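PDB 6DXU: glycosyl hydrolase family 2, TIM barrel domain protein from Parabacteroides merdae ATCC 43184, which probably hydrolyses beta-glucuronides, releasing glucuronic acid, as a family 2 glycoside hydrolase of a human gut bacterium. Local coordinates for residues D[391-396]-D[444-449]; D[453-457]-D[475-479]; D[362-367]-D[511-515]; D[413-418]-D[459-463]. All blocks are in the same frame, centred on the assembly; numbering follows the deposited sequence.

Interaction 1: residues D[391-396]-D[444-449]; sequences WCRGGL and AIRAFM
Trp391 swings its CG opposite its own backbone N (chi1 -175°), and Phe448 does the same on its helix (chi1 -172°), so that the two side chains slide past each other head to tail and their rings meet edge to face. The phenyl edge points at the indole face: Phe448 CD2 sits 3.8 Å from Trp391 CH2, out toward the rim of the six-membered ring, with the planes at 75°. Two further bends in the Met449 chain bring its end against the same ring: CE packs 3.6 Å from Trp391 CZ3, and SD, 5.0 Å from the centroid of the Trp391 six-membered ring, makes an oblique Met-aromatic contact. At the indole edge, Ile445 O approaches CH2 of Trp391 in the ring plane. The ring's rotation is fixed from its own loop, because Trp391 NE1 donates to Gly395 O at 3.0 Å, close to the ring plane.

Leu396 then covers the start of the helix. Its CD2 lies 3.5 Å from Ala444 O, its CD1 reaches Phe448 CD2 at 3.8 Å, and its CB rests on Ile445 CG1. Gly394 and Gly395 take backbone angles that call for glycine, letting the loop turn back so that Gly395 O comes to the indole edge. The arrangement is a beta-alpha loop of a TIM barrel: the connection after strand 384-388 folds over helix 442-459, with a T-shaped aromatic pair and a Met-aromatic contact at its centre.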
loop_
_atom_site.group_PDB
_atom_site.type_symbol
_atom_site.label_atom_id
_atom_site.label_comp_id
_atom_site.label_asym_id
_atom_site.label_seq_id
_atom_site.Cartn_x
_atom_site.Cartn_y
_atom_site.Cartn_z
ATOM N N TRP D 391 23.225 11.185 -12.999
ATOM C CA TRP D 391 22.295 12.312 -12.936
ATOM C C TRP D 391 22.639 13.200 -14.126
ATOM O O TRP D 391 23.444 14.133 -14.031
ATOM C CB TRP D 391 22.401 13.050 -11.606
ATOM C CG TRP D 391 21.372 14.159 -11.439
ATOM C CD1 TRP D 391 20.175 14.286 -12.102
ATOM C CD2 TRP D 391 21.471 15.301 -10.582
ATOM N NE1 TRP D 391 19.525 15.414 -11.694
ATOM C CE2 TRP D 391 20.293 16.058 -10.757
ATOM C CE3 TRP D 391 22.431 15.744 -9.663
ATOM C CZ2 TRP D 391 20.054 17.245 -10.061
ATOM C CZ3 TRP D 391 22.191 16.924 -8.969
ATOM C CH2 TRP D 391 21.010 17.655 -9.166
ATOM N N CYS D 392 22.019 12.896 -15.269
ATOM C CA CYS D 392 22.470 13.365 -16.579
ATOM C C CYS D 392 21.292 13.931 -17.368
ATOM O O CYS D 392 20.600 13.178 -18.056
ATOM C CB CYS D 392 23.144 12.210 -17.317
ATOM S SG CYS D 392 23.815 12.608 -18.956
ATOM N N ARG D 393 21.106 15.254 -17.289
ATOM C CA ARG D 393 20.048 16.011 -17.966
ATOM C C ARG D 393 18.670 15.829 -17.344
ATOM O O ARG D 393 18.419 14.856 -16.619
ATOM C CB ARG D 393 19.970 15.655 -19.456
ATOM C CG ARG D 393 21.271 15.871 -20.208
ATOM C CD ARG D 393 21.114 15.531 -21.690
ATOM N NE ARG D 393 22.356 15.837 -22.396
ATOM C CZ ARG D 393 22.574 15.607 -23.688
ATOM N NH1 ARG D 393 21.636 15.049 -24.443
ATOM N NH2 ARG D 393 23.739 15.940 -24.223
ATOM N N GLY D 394 17.769 16.781 -17.619
ATOM C CA GLY D 394 16.346 16.614 -17.422
ATOM C C GLY D 394 15.758 17.464 -16.307
ATOM O O GLY D 394 14.561 17.773 -16.347
ATOM N N GLY D 395 16.565 17.838 -15.314
ATOM C CA GLY D 395 16.044 18.550 -14.153
ATOM C C GLY D 395 16.223 17.758 -12.868
ATOM O O GLY D 395 17.339 17.315 -12.562
ATOM N N LEU D 396 15.137 17.563 -12.119
ATOM C CA LEU D 396 15.196 16.895 -10.820
ATOM C C LEU D 396 13.828 16.307 -10.491
ATOM O O LEU D 396 12.825 17.025 -10.502
ATOM C CB LEU D 396 15.630 17.880 -9.723
ATOM C CG LEU D 396 15.679 17.328 -8.298
ATOM C CD1 LEU D 396 16.747 16.240 -8.185
ATOM C CD2 LEU D 396 15.906 18.445 -7.253
ATOM N N ALA D 444 16.157 24.171 -6.298
ATOM C CA ALA D 444 16.046 22.781 -5.861
ATOM C C ALA D 444 17.212 21.947 -6.372
ATOM O O ALA D 444 17.701 21.051 -5.671
ATOM C CB ALA D 444 14.725 22.185 -6.343
ATOM N N ILE D 445 17.658 22.218 -7.601
ATOM C CA ILE D 445 18.812 21.516 -8.149
ATOM C C ILE D 445 20.066 21.856 -7.353
ATOM O O ILE D 445 20.862 20.971 -7.018
ATOM C CB ILE D 445 18.953 21.843 -9.650
ATOM C CG1 ILE D 445 17.798 21.192 -10.421
ATOM C CG2 ILE D 445 20.338 21.438 -10.198
ATOM C CD1 ILE D 445 17.655 21.651 -11.854
ATOM N N ARG D 446 20.256 23.135 -7.019
ATOM C CA ARG D 446 21.397 23.514 -6.179
ATOM C C ARG D 446 21.360 22.792 -4.837
ATOM O O ARG D 446 22.387 22.291 -4.360
ATOM C CB ARG D 446 21.408 25.029 -5.950
ATOM C CG ARG D 446 21.859 25.830 -7.154
ATOM C CD ARG D 446 21.821 27.334 -6.887
ATOM N NE ARG D 446 22.531 27.682 -5.655
ATOM C CZ ARG D 446 23.851 27.737 -5.525
ATOM N NH1 ARG D 446 24.650 27.458 -6.550
ATOM N NH2 ARG D 446 24.375 28.072 -4.354
ATOM N N ALA D 447 20.180 22.756 -4.197
ATOM C CA ALA D 447 20.067 22.154 -2.870
ATOM C C ALA D 447 20.422 20.680 -2.909
ATOM O O ALA D 447 21.124 20.174 -2.019
ATOM C CB ALA D 447 18.649 22.346 -2.316
ATOM N N PHE D 448 19.942 19.966 -3.933
ATOM C CA PHE D 448 20.236 18.541 -4.021
ATOM C C PHE D 448 21.682 18.313 -4.435
ATOM O O PHE D 448 22.320 17.363 -3.971
ATOM C CB PHE D 448 19.283 17.843 -4.989
ATOM C CG PHE D 448 19.411 16.344 -4.972
ATOM C CD1 PHE D 448 19.141 15.635 -3.813
ATOM C CD2 PHE D 448 19.849 15.652 -6.099
ATOM C CE1 PHE D 448 19.273 14.253 -3.777
ATOM C CE2 PHE D 448 19.985 14.266 -6.074
ATOM C CZ PHE D 448 19.698 13.569 -4.920
ATOM N N MET D 449 22.215 19.164 -5.325
ATOM C CA MET D 449 23.632 19.056 -5.680
ATOM C C MET D 449 24.511 19.227 -4.448
ATOM O O MET D 449 25.503 18.506 -4.277
ATOM C CB MET D 449 23.999 20.095 -6.743
ATOM C CG MET D 449 25.419 19.977 -7.292
ATOM S SD MET D 449 25.568 18.599 -8.446
ATOM C CE MET D 449 24.714 19.273 -9.883
#

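Interaction 2: residues D[453-457]-D[475-479]; sequences HDMAH and DIVDV
The hydrogen bond of this contact runs from His457 NE2 to Asp478 OD2, bent to 143°; at 2.5 Å it is modelled unusually short, and that length deserves caution. The oxygen lies in the imidazole plane and uses its syn lone pair, yet the carboxylate stands almost upright to the ring, the planes being 89° apart. The backbone N of Thr465 also donates to OD2, so this one oxygen links the helix, the loop and strand 464-468. The nearby carboxylate of Asp478 may favour the protonated form of His457.

His453 is enclosed by van der Waals contacts on both faces. Ile476 O sits over the centre of one ring face, 3.5 Å from His453 ND1, while CD2 of His457 lies over the rim of the opposite face. Asp478 OD1 comes to the ring edge, 3.6 Å from His453 CE1. The ring's polar partner is Thr465, whose OG1 is hydrogen-bonded to ND1.

Apolar contact is slight: Ile476 CG2 touches His453 CB at 4.0 Å. Here the C-terminal part of helix 442-459 is tied, by a His-carboxylate hydrogen bond, to the loop that leads into the next strand of the beta/alpha barrel, 479-481.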
loop_
_atom_site.group_PDB
_atom_site.type_symbol
_atom_site.label_atom_id
_atom_site.label_comp_id
_atom_site.label_asym_id
_atom_site.label_seq_id
_atom_site.Cartn_x
_atom_site.Cartn_y
_atom_site.Cartn_z
ATOM N N HIS D 453 27.221 16.607 -2.898
ATOM C CA HIS D 453 28.591 17.024 -2.588
ATOM C C HIS D 453 28.924 16.748 -1.129
ATOM O O HIS D 453 30.006 16.234 -0.806
ATOM C CB HIS D 453 28.763 18.516 -2.904
ATOM C CG HIS D 453 30.055 19.102 -2.410
ATOM N ND1 HIS D 453 31.219 19.064 -3.149
ATOM C CD2 HIS D 453 30.363 19.756 -1.261
ATOM C CE1 HIS D 453 32.192 19.656 -2.476
ATOM N NE2 HIS D 453 31.700 20.087 -1.325
ATOM N N ASP D 454 28.011 17.111 -0.226
ATOM C CA ASP D 454 28.268 16.896 1.191
ATOM C C ASP D 454 28.384 15.412 1.498
ATOM O O ASP D 454 29.217 15.002 2.311
ATOM C CB ASP D 454 27.154 17.524 2.035
ATOM C CG ASP D 454 27.180 19.043 2.001
ATOM O OD1 ASP D 454 28.222 19.611 1.612
ATOM O OD2 ASP D 454 26.158 19.662 2.373
ATOM N N MET D 455 27.551 14.588 0.860
ATOM C CA MET D 455 27.628 13.149 1.096
ATOM C C MET D 455 28.955 12.576 0.609
ATOM O O MET D 455 29.560 11.738 1.289
ATOM C CB MET D 455 26.452 12.435 0.415
ATOM C CG MET D 455 26.417 10.920 0.652
ATOM S SD MET D 455 25.064 10.099 -0.253
ATOM C CE MET D 455 23.979 11.493 -0.431
ATOM N N ALA D 456 29.416 12.995 -0.574
ATOM C CA ALA D 456 30.703 12.506 -1.077
ATOM C C ALA D 456 31.831 12.817 -0.103
ATOM O O ALA D 456 32.674 11.956 0.181
ATOM C CB ALA D 456 31.008 13.111 -2.445
ATOM N N HIS D 457 31.864 14.046 0.415
ATOM C CA HIS D 457 32.918 14.418 1.356
ATOM C C HIS D 457 32.745 13.733 2.698
ATOM O O HIS D 457 33.747 13.425 3.360
ATOM C CB HIS D 457 32.984 15.943 1.486
ATOM C CG HIS D 457 33.764 16.586 0.381
ATOM N ND1 HIS D 457 35.144 16.626 0.376
ATOM C CD2 HIS D 457 33.371 17.104 -0.808
ATOM C CE1 HIS D 457 35.563 17.191 -0.743
ATOM N NE2 HIS D 457 34.507 17.489 -1.477
ATOM N N ASP D 475 29.631 26.912 -7.925
ATOM C CA ASP D 475 30.203 27.236 -6.620
ATOM C C ASP D 475 30.120 26.076 -5.636
ATOM O O ASP D 475 30.642 26.187 -4.522
ATOM C CB ASP D 475 29.484 28.450 -6.006
ATOM C CG ASP D 475 27.969 28.221 -5.836
ATOM O OD1 ASP D 475 27.374 27.491 -6.649
ATOM O OD2 ASP D 475 27.361 28.771 -4.891
ATOM N N ILE D 476 29.474 24.975 -6.008
ATOM C CA ILE D 476 29.209 23.894 -5.062
ATOM C C ILE D 476 30.328 22.860 -5.061
ATOM O O ILE D 476 30.815 22.458 -3.999
ATOM C CB ILE D 476 27.840 23.254 -5.376
ATOM C CG1 ILE D 476 26.705 24.192 -4.956
ATOM C CG2 ILE D 476 27.691 21.901 -4.669
ATOM C CD1 ILE D 476 25.341 23.783 -5.481
ATOM N N VAL D 477 30.785 22.443 -6.242
ATOM C CA VAL D 477 31.687 21.303 -6.353
ATOM C C VAL D 477 33.134 21.756 -6.212
ATOM O O VAL D 477 33.463 22.938 -6.353
ATOM C CB VAL D 477 31.479 20.566 -7.691
ATOM C CG1 VAL D 477 30.121 19.913 -7.709
ATOM C CG2 VAL D 477 31.608 21.553 -8.844
ATOM N N ASP D 478 34.019 20.787 -5.963
ATOM C CA ASP D 478 35.448 21.085 -5.862
ATOM C C ASP D 478 36.040 21.465 -7.214
ATOM O O ASP D 478 36.805 22.429 -7.315
ATOM C CB ASP D 478 36.201 19.883 -5.296
ATOM C CG ASP D 478 35.761 19.530 -3.895
ATOM O OD1 ASP D 478 35.635 20.452 -3.072
ATOM O OD2 ASP D 478 35.547 18.337 -3.611
ATOM N N VAL D 479 35.711 20.703 -8.259
ATOM C CA VAL D 479 36.299 20.829 -9.592
ATOM C C VAL D 479 35.157 20.989 -10.591
ATOM O O VAL D 479 34.128 20.325 -10.469
ATOM C CB VAL D 479 37.167 19.596 -9.934
ATOM C CG1 VAL D 479 37.618 19.603 -11.407
ATOM C CG2 VAL D 479 38.371 19.479 -8.984
#

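Interaction 3: residues D[362-367]-D[511-515]; sequences FIRLGH and LHVEW
Arg364 and Glu514 make the tight part of this contact. In the arginine CG is trans to N (chi1 172°) and the chain runs out extended to NE, which carries the guanidinium across to the glutamate. There NH1 of Arg364 donates to Glu514 OE2 at 2.8 Å, nearly straight at 170°, in a salt bridge. The carboxylate takes the hydrogen on its anti lone pair, away from the other oxygen, and the two flat groups are within 20° of coplanar. Arg364 NH1 is also hydrogen-bonded with His331 NE2, NE forms a salt bridge with Glu388, and NH2 is bonded to Asn429 OD1. Alongside, His367 presents its edge to the same oxygen, CE1 standing 3.6 Å from Glu514 OE2, while its ND1 is hydrogen-bonded to Glu388.

Strands 362-364 and 512-513 are not neighbours in the sheet of the TIM barrel; 323-331 and 587-589 come between them, and the side chains meet across the barrel interior. The polar group lies toward the C-terminal ends of the strands, the end at which active sites of family 2 hydrolases lie.

Deeper in, the packing is looser though still buried from solvent. Phe362 CZ meets Leu511 CD2 at 3.9 Å, the two side chains reaching toward each other, and the edge of the Phe362 ring faces Val513, CE2 being 4.2 Å from CG1. Val513 bridges the two zones: its CG2 lies 3.9 Å from Arg364 CD, so the aliphatic part of the arginine runs crosswise over the valine.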
loop_
_atom_site.group_PDB
_atom_site.type_symbol
_atom_site.label_atom_id
_atom_site.label_comp_id
_atom_site.label_asym_id
_atom_site.label_seq_id
_atom_site.Cartn_x
_atom_site.Cartn_y
_atom_site.Cartn_z
ATOM N N PHE D 362 44.334 9.773 -18.227
ATOM C CA PHE D 362 43.168 10.224 -17.479
ATOM C C PHE D 362 41.920 9.809 -18.240
ATOM O O PHE D 362 41.887 9.884 -19.470
ATOM C CB PHE D 362 43.190 11.746 -17.283
ATOM C CG PHE D 362 41.934 12.309 -16.671
ATOM C CD1 PHE D 362 41.519 11.924 -15.404
ATOM C CD2 PHE D 362 41.180 13.239 -17.366
ATOM C CE1 PHE D 362 40.346 12.456 -14.853
ATOM C CE2 PHE D 362 40.023 13.768 -16.839
ATOM C CZ PHE D 362 39.600 13.376 -15.573
ATOM N N ILE D 363 40.887 9.381 -17.518
ATOM C CA ILE D 363 39.636 9.027 -18.173
ATOM C C ILE D 363 38.475 9.445 -17.282
ATOM O O ILE D 363 38.517 9.285 -16.056
ATOM C CB ILE D 363 39.574 7.518 -18.526
ATOM C CG1 ILE D 363 38.355 7.216 -19.414
ATOM C CG2 ILE D 363 39.577 6.647 -17.261
ATOM C CD1 ILE D 363 38.349 5.801 -20.003
ATOM N N ARG D 364 37.452 10.000 -17.905
ATOM C CA ARG D 364 36.149 10.175 -17.277
ATOM C C ARG D 364 35.252 9.071 -17.817
ATOM O O ARG D 364 35.094 8.941 -19.034
ATOM C CB ARG D 364 35.596 11.567 -17.578
ATOM C CG ARG D 364 34.140 11.822 -17.128
ATOM C CD ARG D 364 33.788 13.287 -17.321
ATOM N NE ARG D 364 32.361 13.552 -17.147
ATOM C CZ ARG D 364 31.552 14.043 -18.080
ATOM N NH1 ARG D 364 32.004 14.325 -19.298
ATOM N NH2 ARG D 364 30.273 14.252 -17.787
ATOM N N LEU D 365 34.701 8.249 -16.921
ATOM C CA LEU D 365 34.083 6.980 -17.321
ATOM C C LEU D 365 32.639 7.183 -17.793
ATOM O O LEU D 365 31.693 6.570 -17.301
ATOM C CB LEU D 365 34.168 5.974 -16.178
ATOM C CG LEU D 365 35.599 5.518 -15.873
ATOM C CD1 LEU D 365 35.656 4.611 -14.649
ATOM C CD2 LEU D 365 36.177 4.784 -17.084
ATOM N N GLY D 366 32.490 8.037 -18.807
ATOM C CA GLY D 366 31.159 8.315 -19.303
ATOM C C GLY D 366 30.342 8.959 -18.209
ATOM O O GLY D 366 30.853 9.745 -17.405
ATOM N N HIS D 367 29.062 8.606 -18.146
ATOM C CA HIS D 367 28.151 9.249 -17.213
ATOM C C HIS D 367 27.696 8.318 -16.092
ATOM O O HIS D 367 26.634 8.548 -15.498
ATOM C CB HIS D 367 26.943 9.803 -17.973
ATOM C CG HIS D 367 27.318 10.767 -19.056
ATOM N ND1 HIS D 367 28.147 11.847 -18.833
ATOM C CD2 HIS D 367 27.023 10.788 -20.378
ATOM C CE1 HIS D 367 28.322 12.508 -19.964
ATOM N NE2 HIS D 367 27.649 11.888 -20.917
ATOM N N LEU D 511 38.814 21.983 -14.963
ATOM C CA LEU D 511 39.234 20.770 -15.656
ATOM C C LEU D 511 38.278 20.583 -16.820
ATOM O O LEU D 511 37.071 20.502 -16.605
ATOM C CB LEU D 511 39.203 19.555 -14.721
ATOM C CG LEU D 511 39.455 18.200 -15.372
ATOM C CD1 LEU D 511 40.740 18.247 -16.161
ATOM C CD2 LEU D 511 39.544 17.107 -14.317
ATOM N N HIS D 512 38.801 20.543 -18.041
ATOM C CA HIS D 512 37.967 20.606 -19.239
ATOM C C HIS D 512 37.635 19.185 -19.697
ATOM O O HIS D 512 38.493 18.494 -20.241
ATOM C CB HIS D 512 38.705 21.390 -20.323
ATOM C CG HIS D 512 38.030 21.387 -21.661
ATOM N ND1 HIS D 512 38.672 21.799 -22.811
ATOM C CD2 HIS D 512 36.772 21.046 -22.032
ATOM C CE1 HIS D 512 37.841 21.698 -23.834
ATOM N NE2 HIS D 512 36.676 21.254 -23.386
ATOM N N VAL D 513 36.402 18.730 -19.498
ATOM C CA VAL D 513 36.016 17.416 -20.010
ATOM C C VAL D 513 34.987 17.576 -21.127
ATOM O O VAL D 513 33.994 18.295 -20.975
ATOM C CB VAL D 513 35.513 16.467 -18.908
ATOM C CG1 VAL D 513 36.690 16.035 -18.014
ATOM C CG2 VAL D 513 34.385 17.084 -18.106
ATOM N N GLU D 514 35.248 16.882 -22.243
ATOM C CA GLU D 514 34.474 16.798 -23.484
ATOM C C GLU D 514 34.905 17.868 -24.468
ATOM O O GLU D 514 34.722 19.066 -24.240
ATOM C CB GLU D 514 32.949 16.866 -23.269
ATOM C CG GLU D 514 32.422 15.761 -22.349
ATOM C CD GLU D 514 30.910 15.622 -22.388
ATOM O OE1 GLU D 514 30.299 16.024 -23.406
ATOM O OE2 GLU D 514 30.341 15.101 -21.405
ATOM N N TRP D 515 35.489 17.411 -25.570
ATOM C CA TRP D 515 35.758 18.219 -26.749
ATOM C C TRP D 515 36.001 17.240 -27.882
ATOM O O TRP D 515 36.162 16.037 -27.654
ATOM C CB TRP D 515 36.948 19.172 -26.548
ATOM C CG TRP D 515 38.284 18.516 -26.191
ATOM C CD1 TRP D 515 38.723 18.179 -24.934
ATOM C CD2 TRP D 515 39.342 18.135 -27.098
ATOM N NE1 TRP D 515 39.985 17.618 -25.006
ATOM C CE2 TRP D 515 40.387 17.587 -26.319
ATOM C CE3 TRP D 515 39.509 18.224 -28.488
ATOM C CZ2 TRP D 515 41.576 17.104 -26.886
ATOM C CZ3 TRP D 515 40.691 17.745 -29.053
ATOM C CH2 TRP D 515 41.710 17.194 -28.250
#

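Interaction 4: residues D[413-418]-D[459-463]; sequences IVQHHN and LDDTR
Leu459, at the end of its helix, opens the contact by setting CB 4.0 Å from Ile413 CG2. The same methyl of Ile413 also reaches the next residue, 3.8 Å from Asp460 CB. Asp460 is where the chain leaves helical geometry and enters a type I beta turn that ends at Arg463. Its first torsion, 176°, sets CG beside the carbonyl carbon and carries the carboxylate into the middle of the contact. Its OD1 accepts the backbone N of Thr462, an Asx turn, from above the carboxylate plane, and accepts a hydrogen bond from Thr462 OG1 at 2.7 Å on the syn lone pair. A water also donates to Asp460 OD1 and lies 2.8 Å from His417 NE2, in the plane of that imidazole, bridging the segments.

Past Thr462, Arg463 stretches an extended chain back toward the other helix. Its NH1 forms a salt bridge with Asp460 OD2 at 2.9 Å, which orients the guanidinium. That group then grips one carbonyl oxygen end-on with both terminal nitrogens: Arg463 NH1 and NH2 reach His417 O at 2.9 and 2.8 Å, each bond bent (134° and 136°). NH1 meets a lone pair of His417 O in the carbonyl plane, whereas NH2 comes from above it. The His417 ring stands steeply to the guanidinium, and its own ND1 donates to Asn418 OD1.

Arg463 NE bonds Val422 O and Asp460 OD2 accepts from Trp425 NE1, both on strand 422-429. The turn between helix 442-459 and strand 464-468 thus sits against the end of helix 399-416, with strand 422-429 alongside.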
loop_
_atom_site.group_PDB
_atom_site.type_symbol
_atom_site.label_atom_id
_atom_site.label_comp_id
_atom_site.label_asym_id
_atom_site.label_seq_id
_atom_site.Cartn_x
_atom_site.Cartn_y
_atom_site.Cartn_z
ATOM N N ILE D 413 31.061 5.234 -4.378
ATOM C CA ILE D 413 32.190 5.597 -3.524
ATOM C C ILE D 413 32.605 4.416 -2.660
ATOM O O ILE D 413 33.791 4.081 -2.577
ATOM C CB ILE D 413 31.841 6.826 -2.668
ATOM C CG1 ILE D 413 31.646 8.040 -3.582
ATOM C CG2 ILE D 413 32.943 7.061 -1.615
ATOM C CD1 ILE D 413 31.139 9.282 -2.876
ATOM N N VAL D 414 31.634 3.751 -2.038
ATOM C CA VAL D 414 31.927 2.583 -1.209
ATOM C C VAL D 414 32.573 1.479 -2.039
ATOM O O VAL D 414 33.554 0.856 -1.615
ATOM C CB VAL D 414 30.640 2.094 -0.515
ATOM C CG1 VAL D 414 30.832 0.698 0.060
ATOM C CG2 VAL D 414 30.229 3.066 0.589
ATOM N N GLN D 415 32.049 1.228 -3.241
ATOM C CA GLN D 415 32.561 0.107 -4.022
ATOM C C GLN D 415 33.925 0.389 -4.649
ATOM O O GLN D 415 34.729 -0.536 -4.758
ATOM C CB GLN D 415 31.560 -0.290 -5.110
ATOM C CG GLN D 415 30.330 -0.964 -4.502
ATOM C CD GLN D 415 29.188 -1.102 -5.469
ATOM O OE1 GLN D 415 29.379 -1.062 -6.679
ATOM N NE2 GLN D 415 27.977 -1.290 -4.930
ATOM N N HIS D 416 34.216 1.630 -5.054
ATOM C CA HIS D 416 35.461 1.939 -5.767
ATOM C C HIS D 416 36.451 2.741 -4.929
ATOM O O HIS D 416 37.463 3.213 -5.465
ATOM C CB HIS D 416 35.152 2.683 -7.068
ATOM C CG HIS D 416 34.504 1.814 -8.098
ATOM N ND1 HIS D 416 33.994 2.306 -9.284
ATOM C CD2 HIS D 416 34.308 0.474 -8.128
ATOM C CE1 HIS D 416 33.476 1.309 -9.979
ATOM N NE2 HIS D 416 33.665 0.186 -9.310
ATOM N N HIS D 417 36.197 2.864 -3.625
ATOM C CA HIS D 417 37.029 3.676 -2.734
ATOM C C HIS D 417 38.505 3.305 -2.794
ATOM O O HIS D 417 39.374 4.176 -2.662
ATOM C CB HIS D 417 36.526 3.505 -1.302
ATOM C CG HIS D 417 37.454 4.038 -0.262
ATOM N ND1 HIS D 417 38.442 3.267 0.312
ATOM C CD2 HIS D 417 37.507 5.243 0.354
ATOM C CE1 HIS D 417 39.096 3.991 1.204
ATOM N NE2 HIS D 417 38.544 5.192 1.255
ATOM N N ASN D 418 38.814 2.020 -2.939
ATOM C CA ASN D 418 40.203 1.598 -2.775
ATOM C C ASN D 418 41.057 1.828 -4.015
ATOM O O ASN D 418 42.285 1.679 -3.928
ATOM C CB ASN D 418 40.287 0.110 -2.392
ATOM C CG ASN D 418 39.547 -0.219 -1.092
ATOM O OD1 ASN D 418 39.412 0.622 -0.206
ATOM N ND2 ASN D 418 39.064 -1.458 -0.985
ATOM N N LEU D 459 31.599 10.684 2.963
ATOM C CA LEU D 459 32.043 9.313 2.734
ATOM C C LEU D 459 33.543 9.221 2.455
ATOM O O LEU D 459 34.192 8.248 2.851
ATOM C CB LEU D 459 31.252 8.714 1.568
ATOM C CG LEU D 459 29.787 8.420 1.881
ATOM C CD1 LEU D 459 29.041 7.988 0.624
ATOM C CD2 LEU D 459 29.734 7.340 2.958
ATOM N N ASP D 460 34.108 10.198 1.750
ATOM C CA ASP D 460 35.491 10.068 1.276
ATOM C C ASP D 460 36.030 11.478 1.018
ATOM O O ASP D 460 35.927 11.985 -0.099
ATOM C CB ASP D 460 35.555 9.226 0.013
ATOM C CG ASP D 460 36.954 9.152 -0.570
ATOM O OD1 ASP D 460 37.941 9.407 0.162
ATOM O OD2 ASP D 460 37.065 8.845 -1.778
ATOM N N ASP D 461 36.638 12.077 2.036
ATOM C CA ASP D 461 37.154 13.424 1.838
ATOM C C ASP D 461 38.531 13.445 1.189
ATOM O O ASP D 461 39.136 14.518 1.112
ATOM C CB ASP D 461 37.188 14.200 3.161
ATOM C CG ASP D 461 38.278 13.718 4.103
ATOM O OD1 ASP D 461 38.648 14.484 5.020
ATOM O OD2 ASP D 461 38.813 12.609 3.891
ATOM N N THR D 462 39.057 12.302 0.752
ATOM C CA THR D 462 40.344 12.298 0.070
ATOM C C THR D 462 40.208 12.557 -1.418
ATOM O O THR D 462 41.224 12.615 -2.119
ATOM C CB THR D 462 41.083 10.964 0.259
ATOM O OG1 THR D 462 40.507 9.962 -0.598
ATOM C CG2 THR D 462 41.040 10.511 1.712
ATOM N N ARG D 463 38.990 12.663 -1.940
ATOM C CA ARG D 463 38.840 12.891 -3.367
ATOM C C ARG D 463 38.002 14.143 -3.610
ATOM O O ARG D 463 37.322 14.650 -2.711
ATOM C CB ARG D 463 38.243 11.651 -4.024
ATOM C CG ARG D 463 39.270 10.504 -3.933
ATOM C CD ARG D 463 38.710 9.295 -4.527
ATOM N NE ARG D 463 39.666 8.210 -4.737
ATOM C CZ ARG D 463 39.758 7.140 -3.965
ATOM N NH1 ARG D 463 38.971 7.023 -2.898
ATOM N NH2 ARG D 463 40.593 6.165 -4.297
HETATM O O HOH W 1 38.732 7.824 2.306
#

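All four contacts belong to the TIM barrel, but at different depths. Interaction 3 crosses the buried interior and joins strands by a salt bridge plus apolar packing. Interaction 1, also buried, is aromatic and aliphatic, whereas interaction 2 lies at the surface and depends on histidine and aspartate. Interactions 1 and 2 share helix 442-459 and meet through the Arg446–Asp475 salt bridge. Interaction 4, largely buried but with Leu459 exposed, takes up where that helix ends, adding water and charge, and touches interaction 2 where Ala456 packs on Ile413. Interaction 3 reaches interaction 1 through His367 and Cys392, and interaction 2 through Leu511 and Val479.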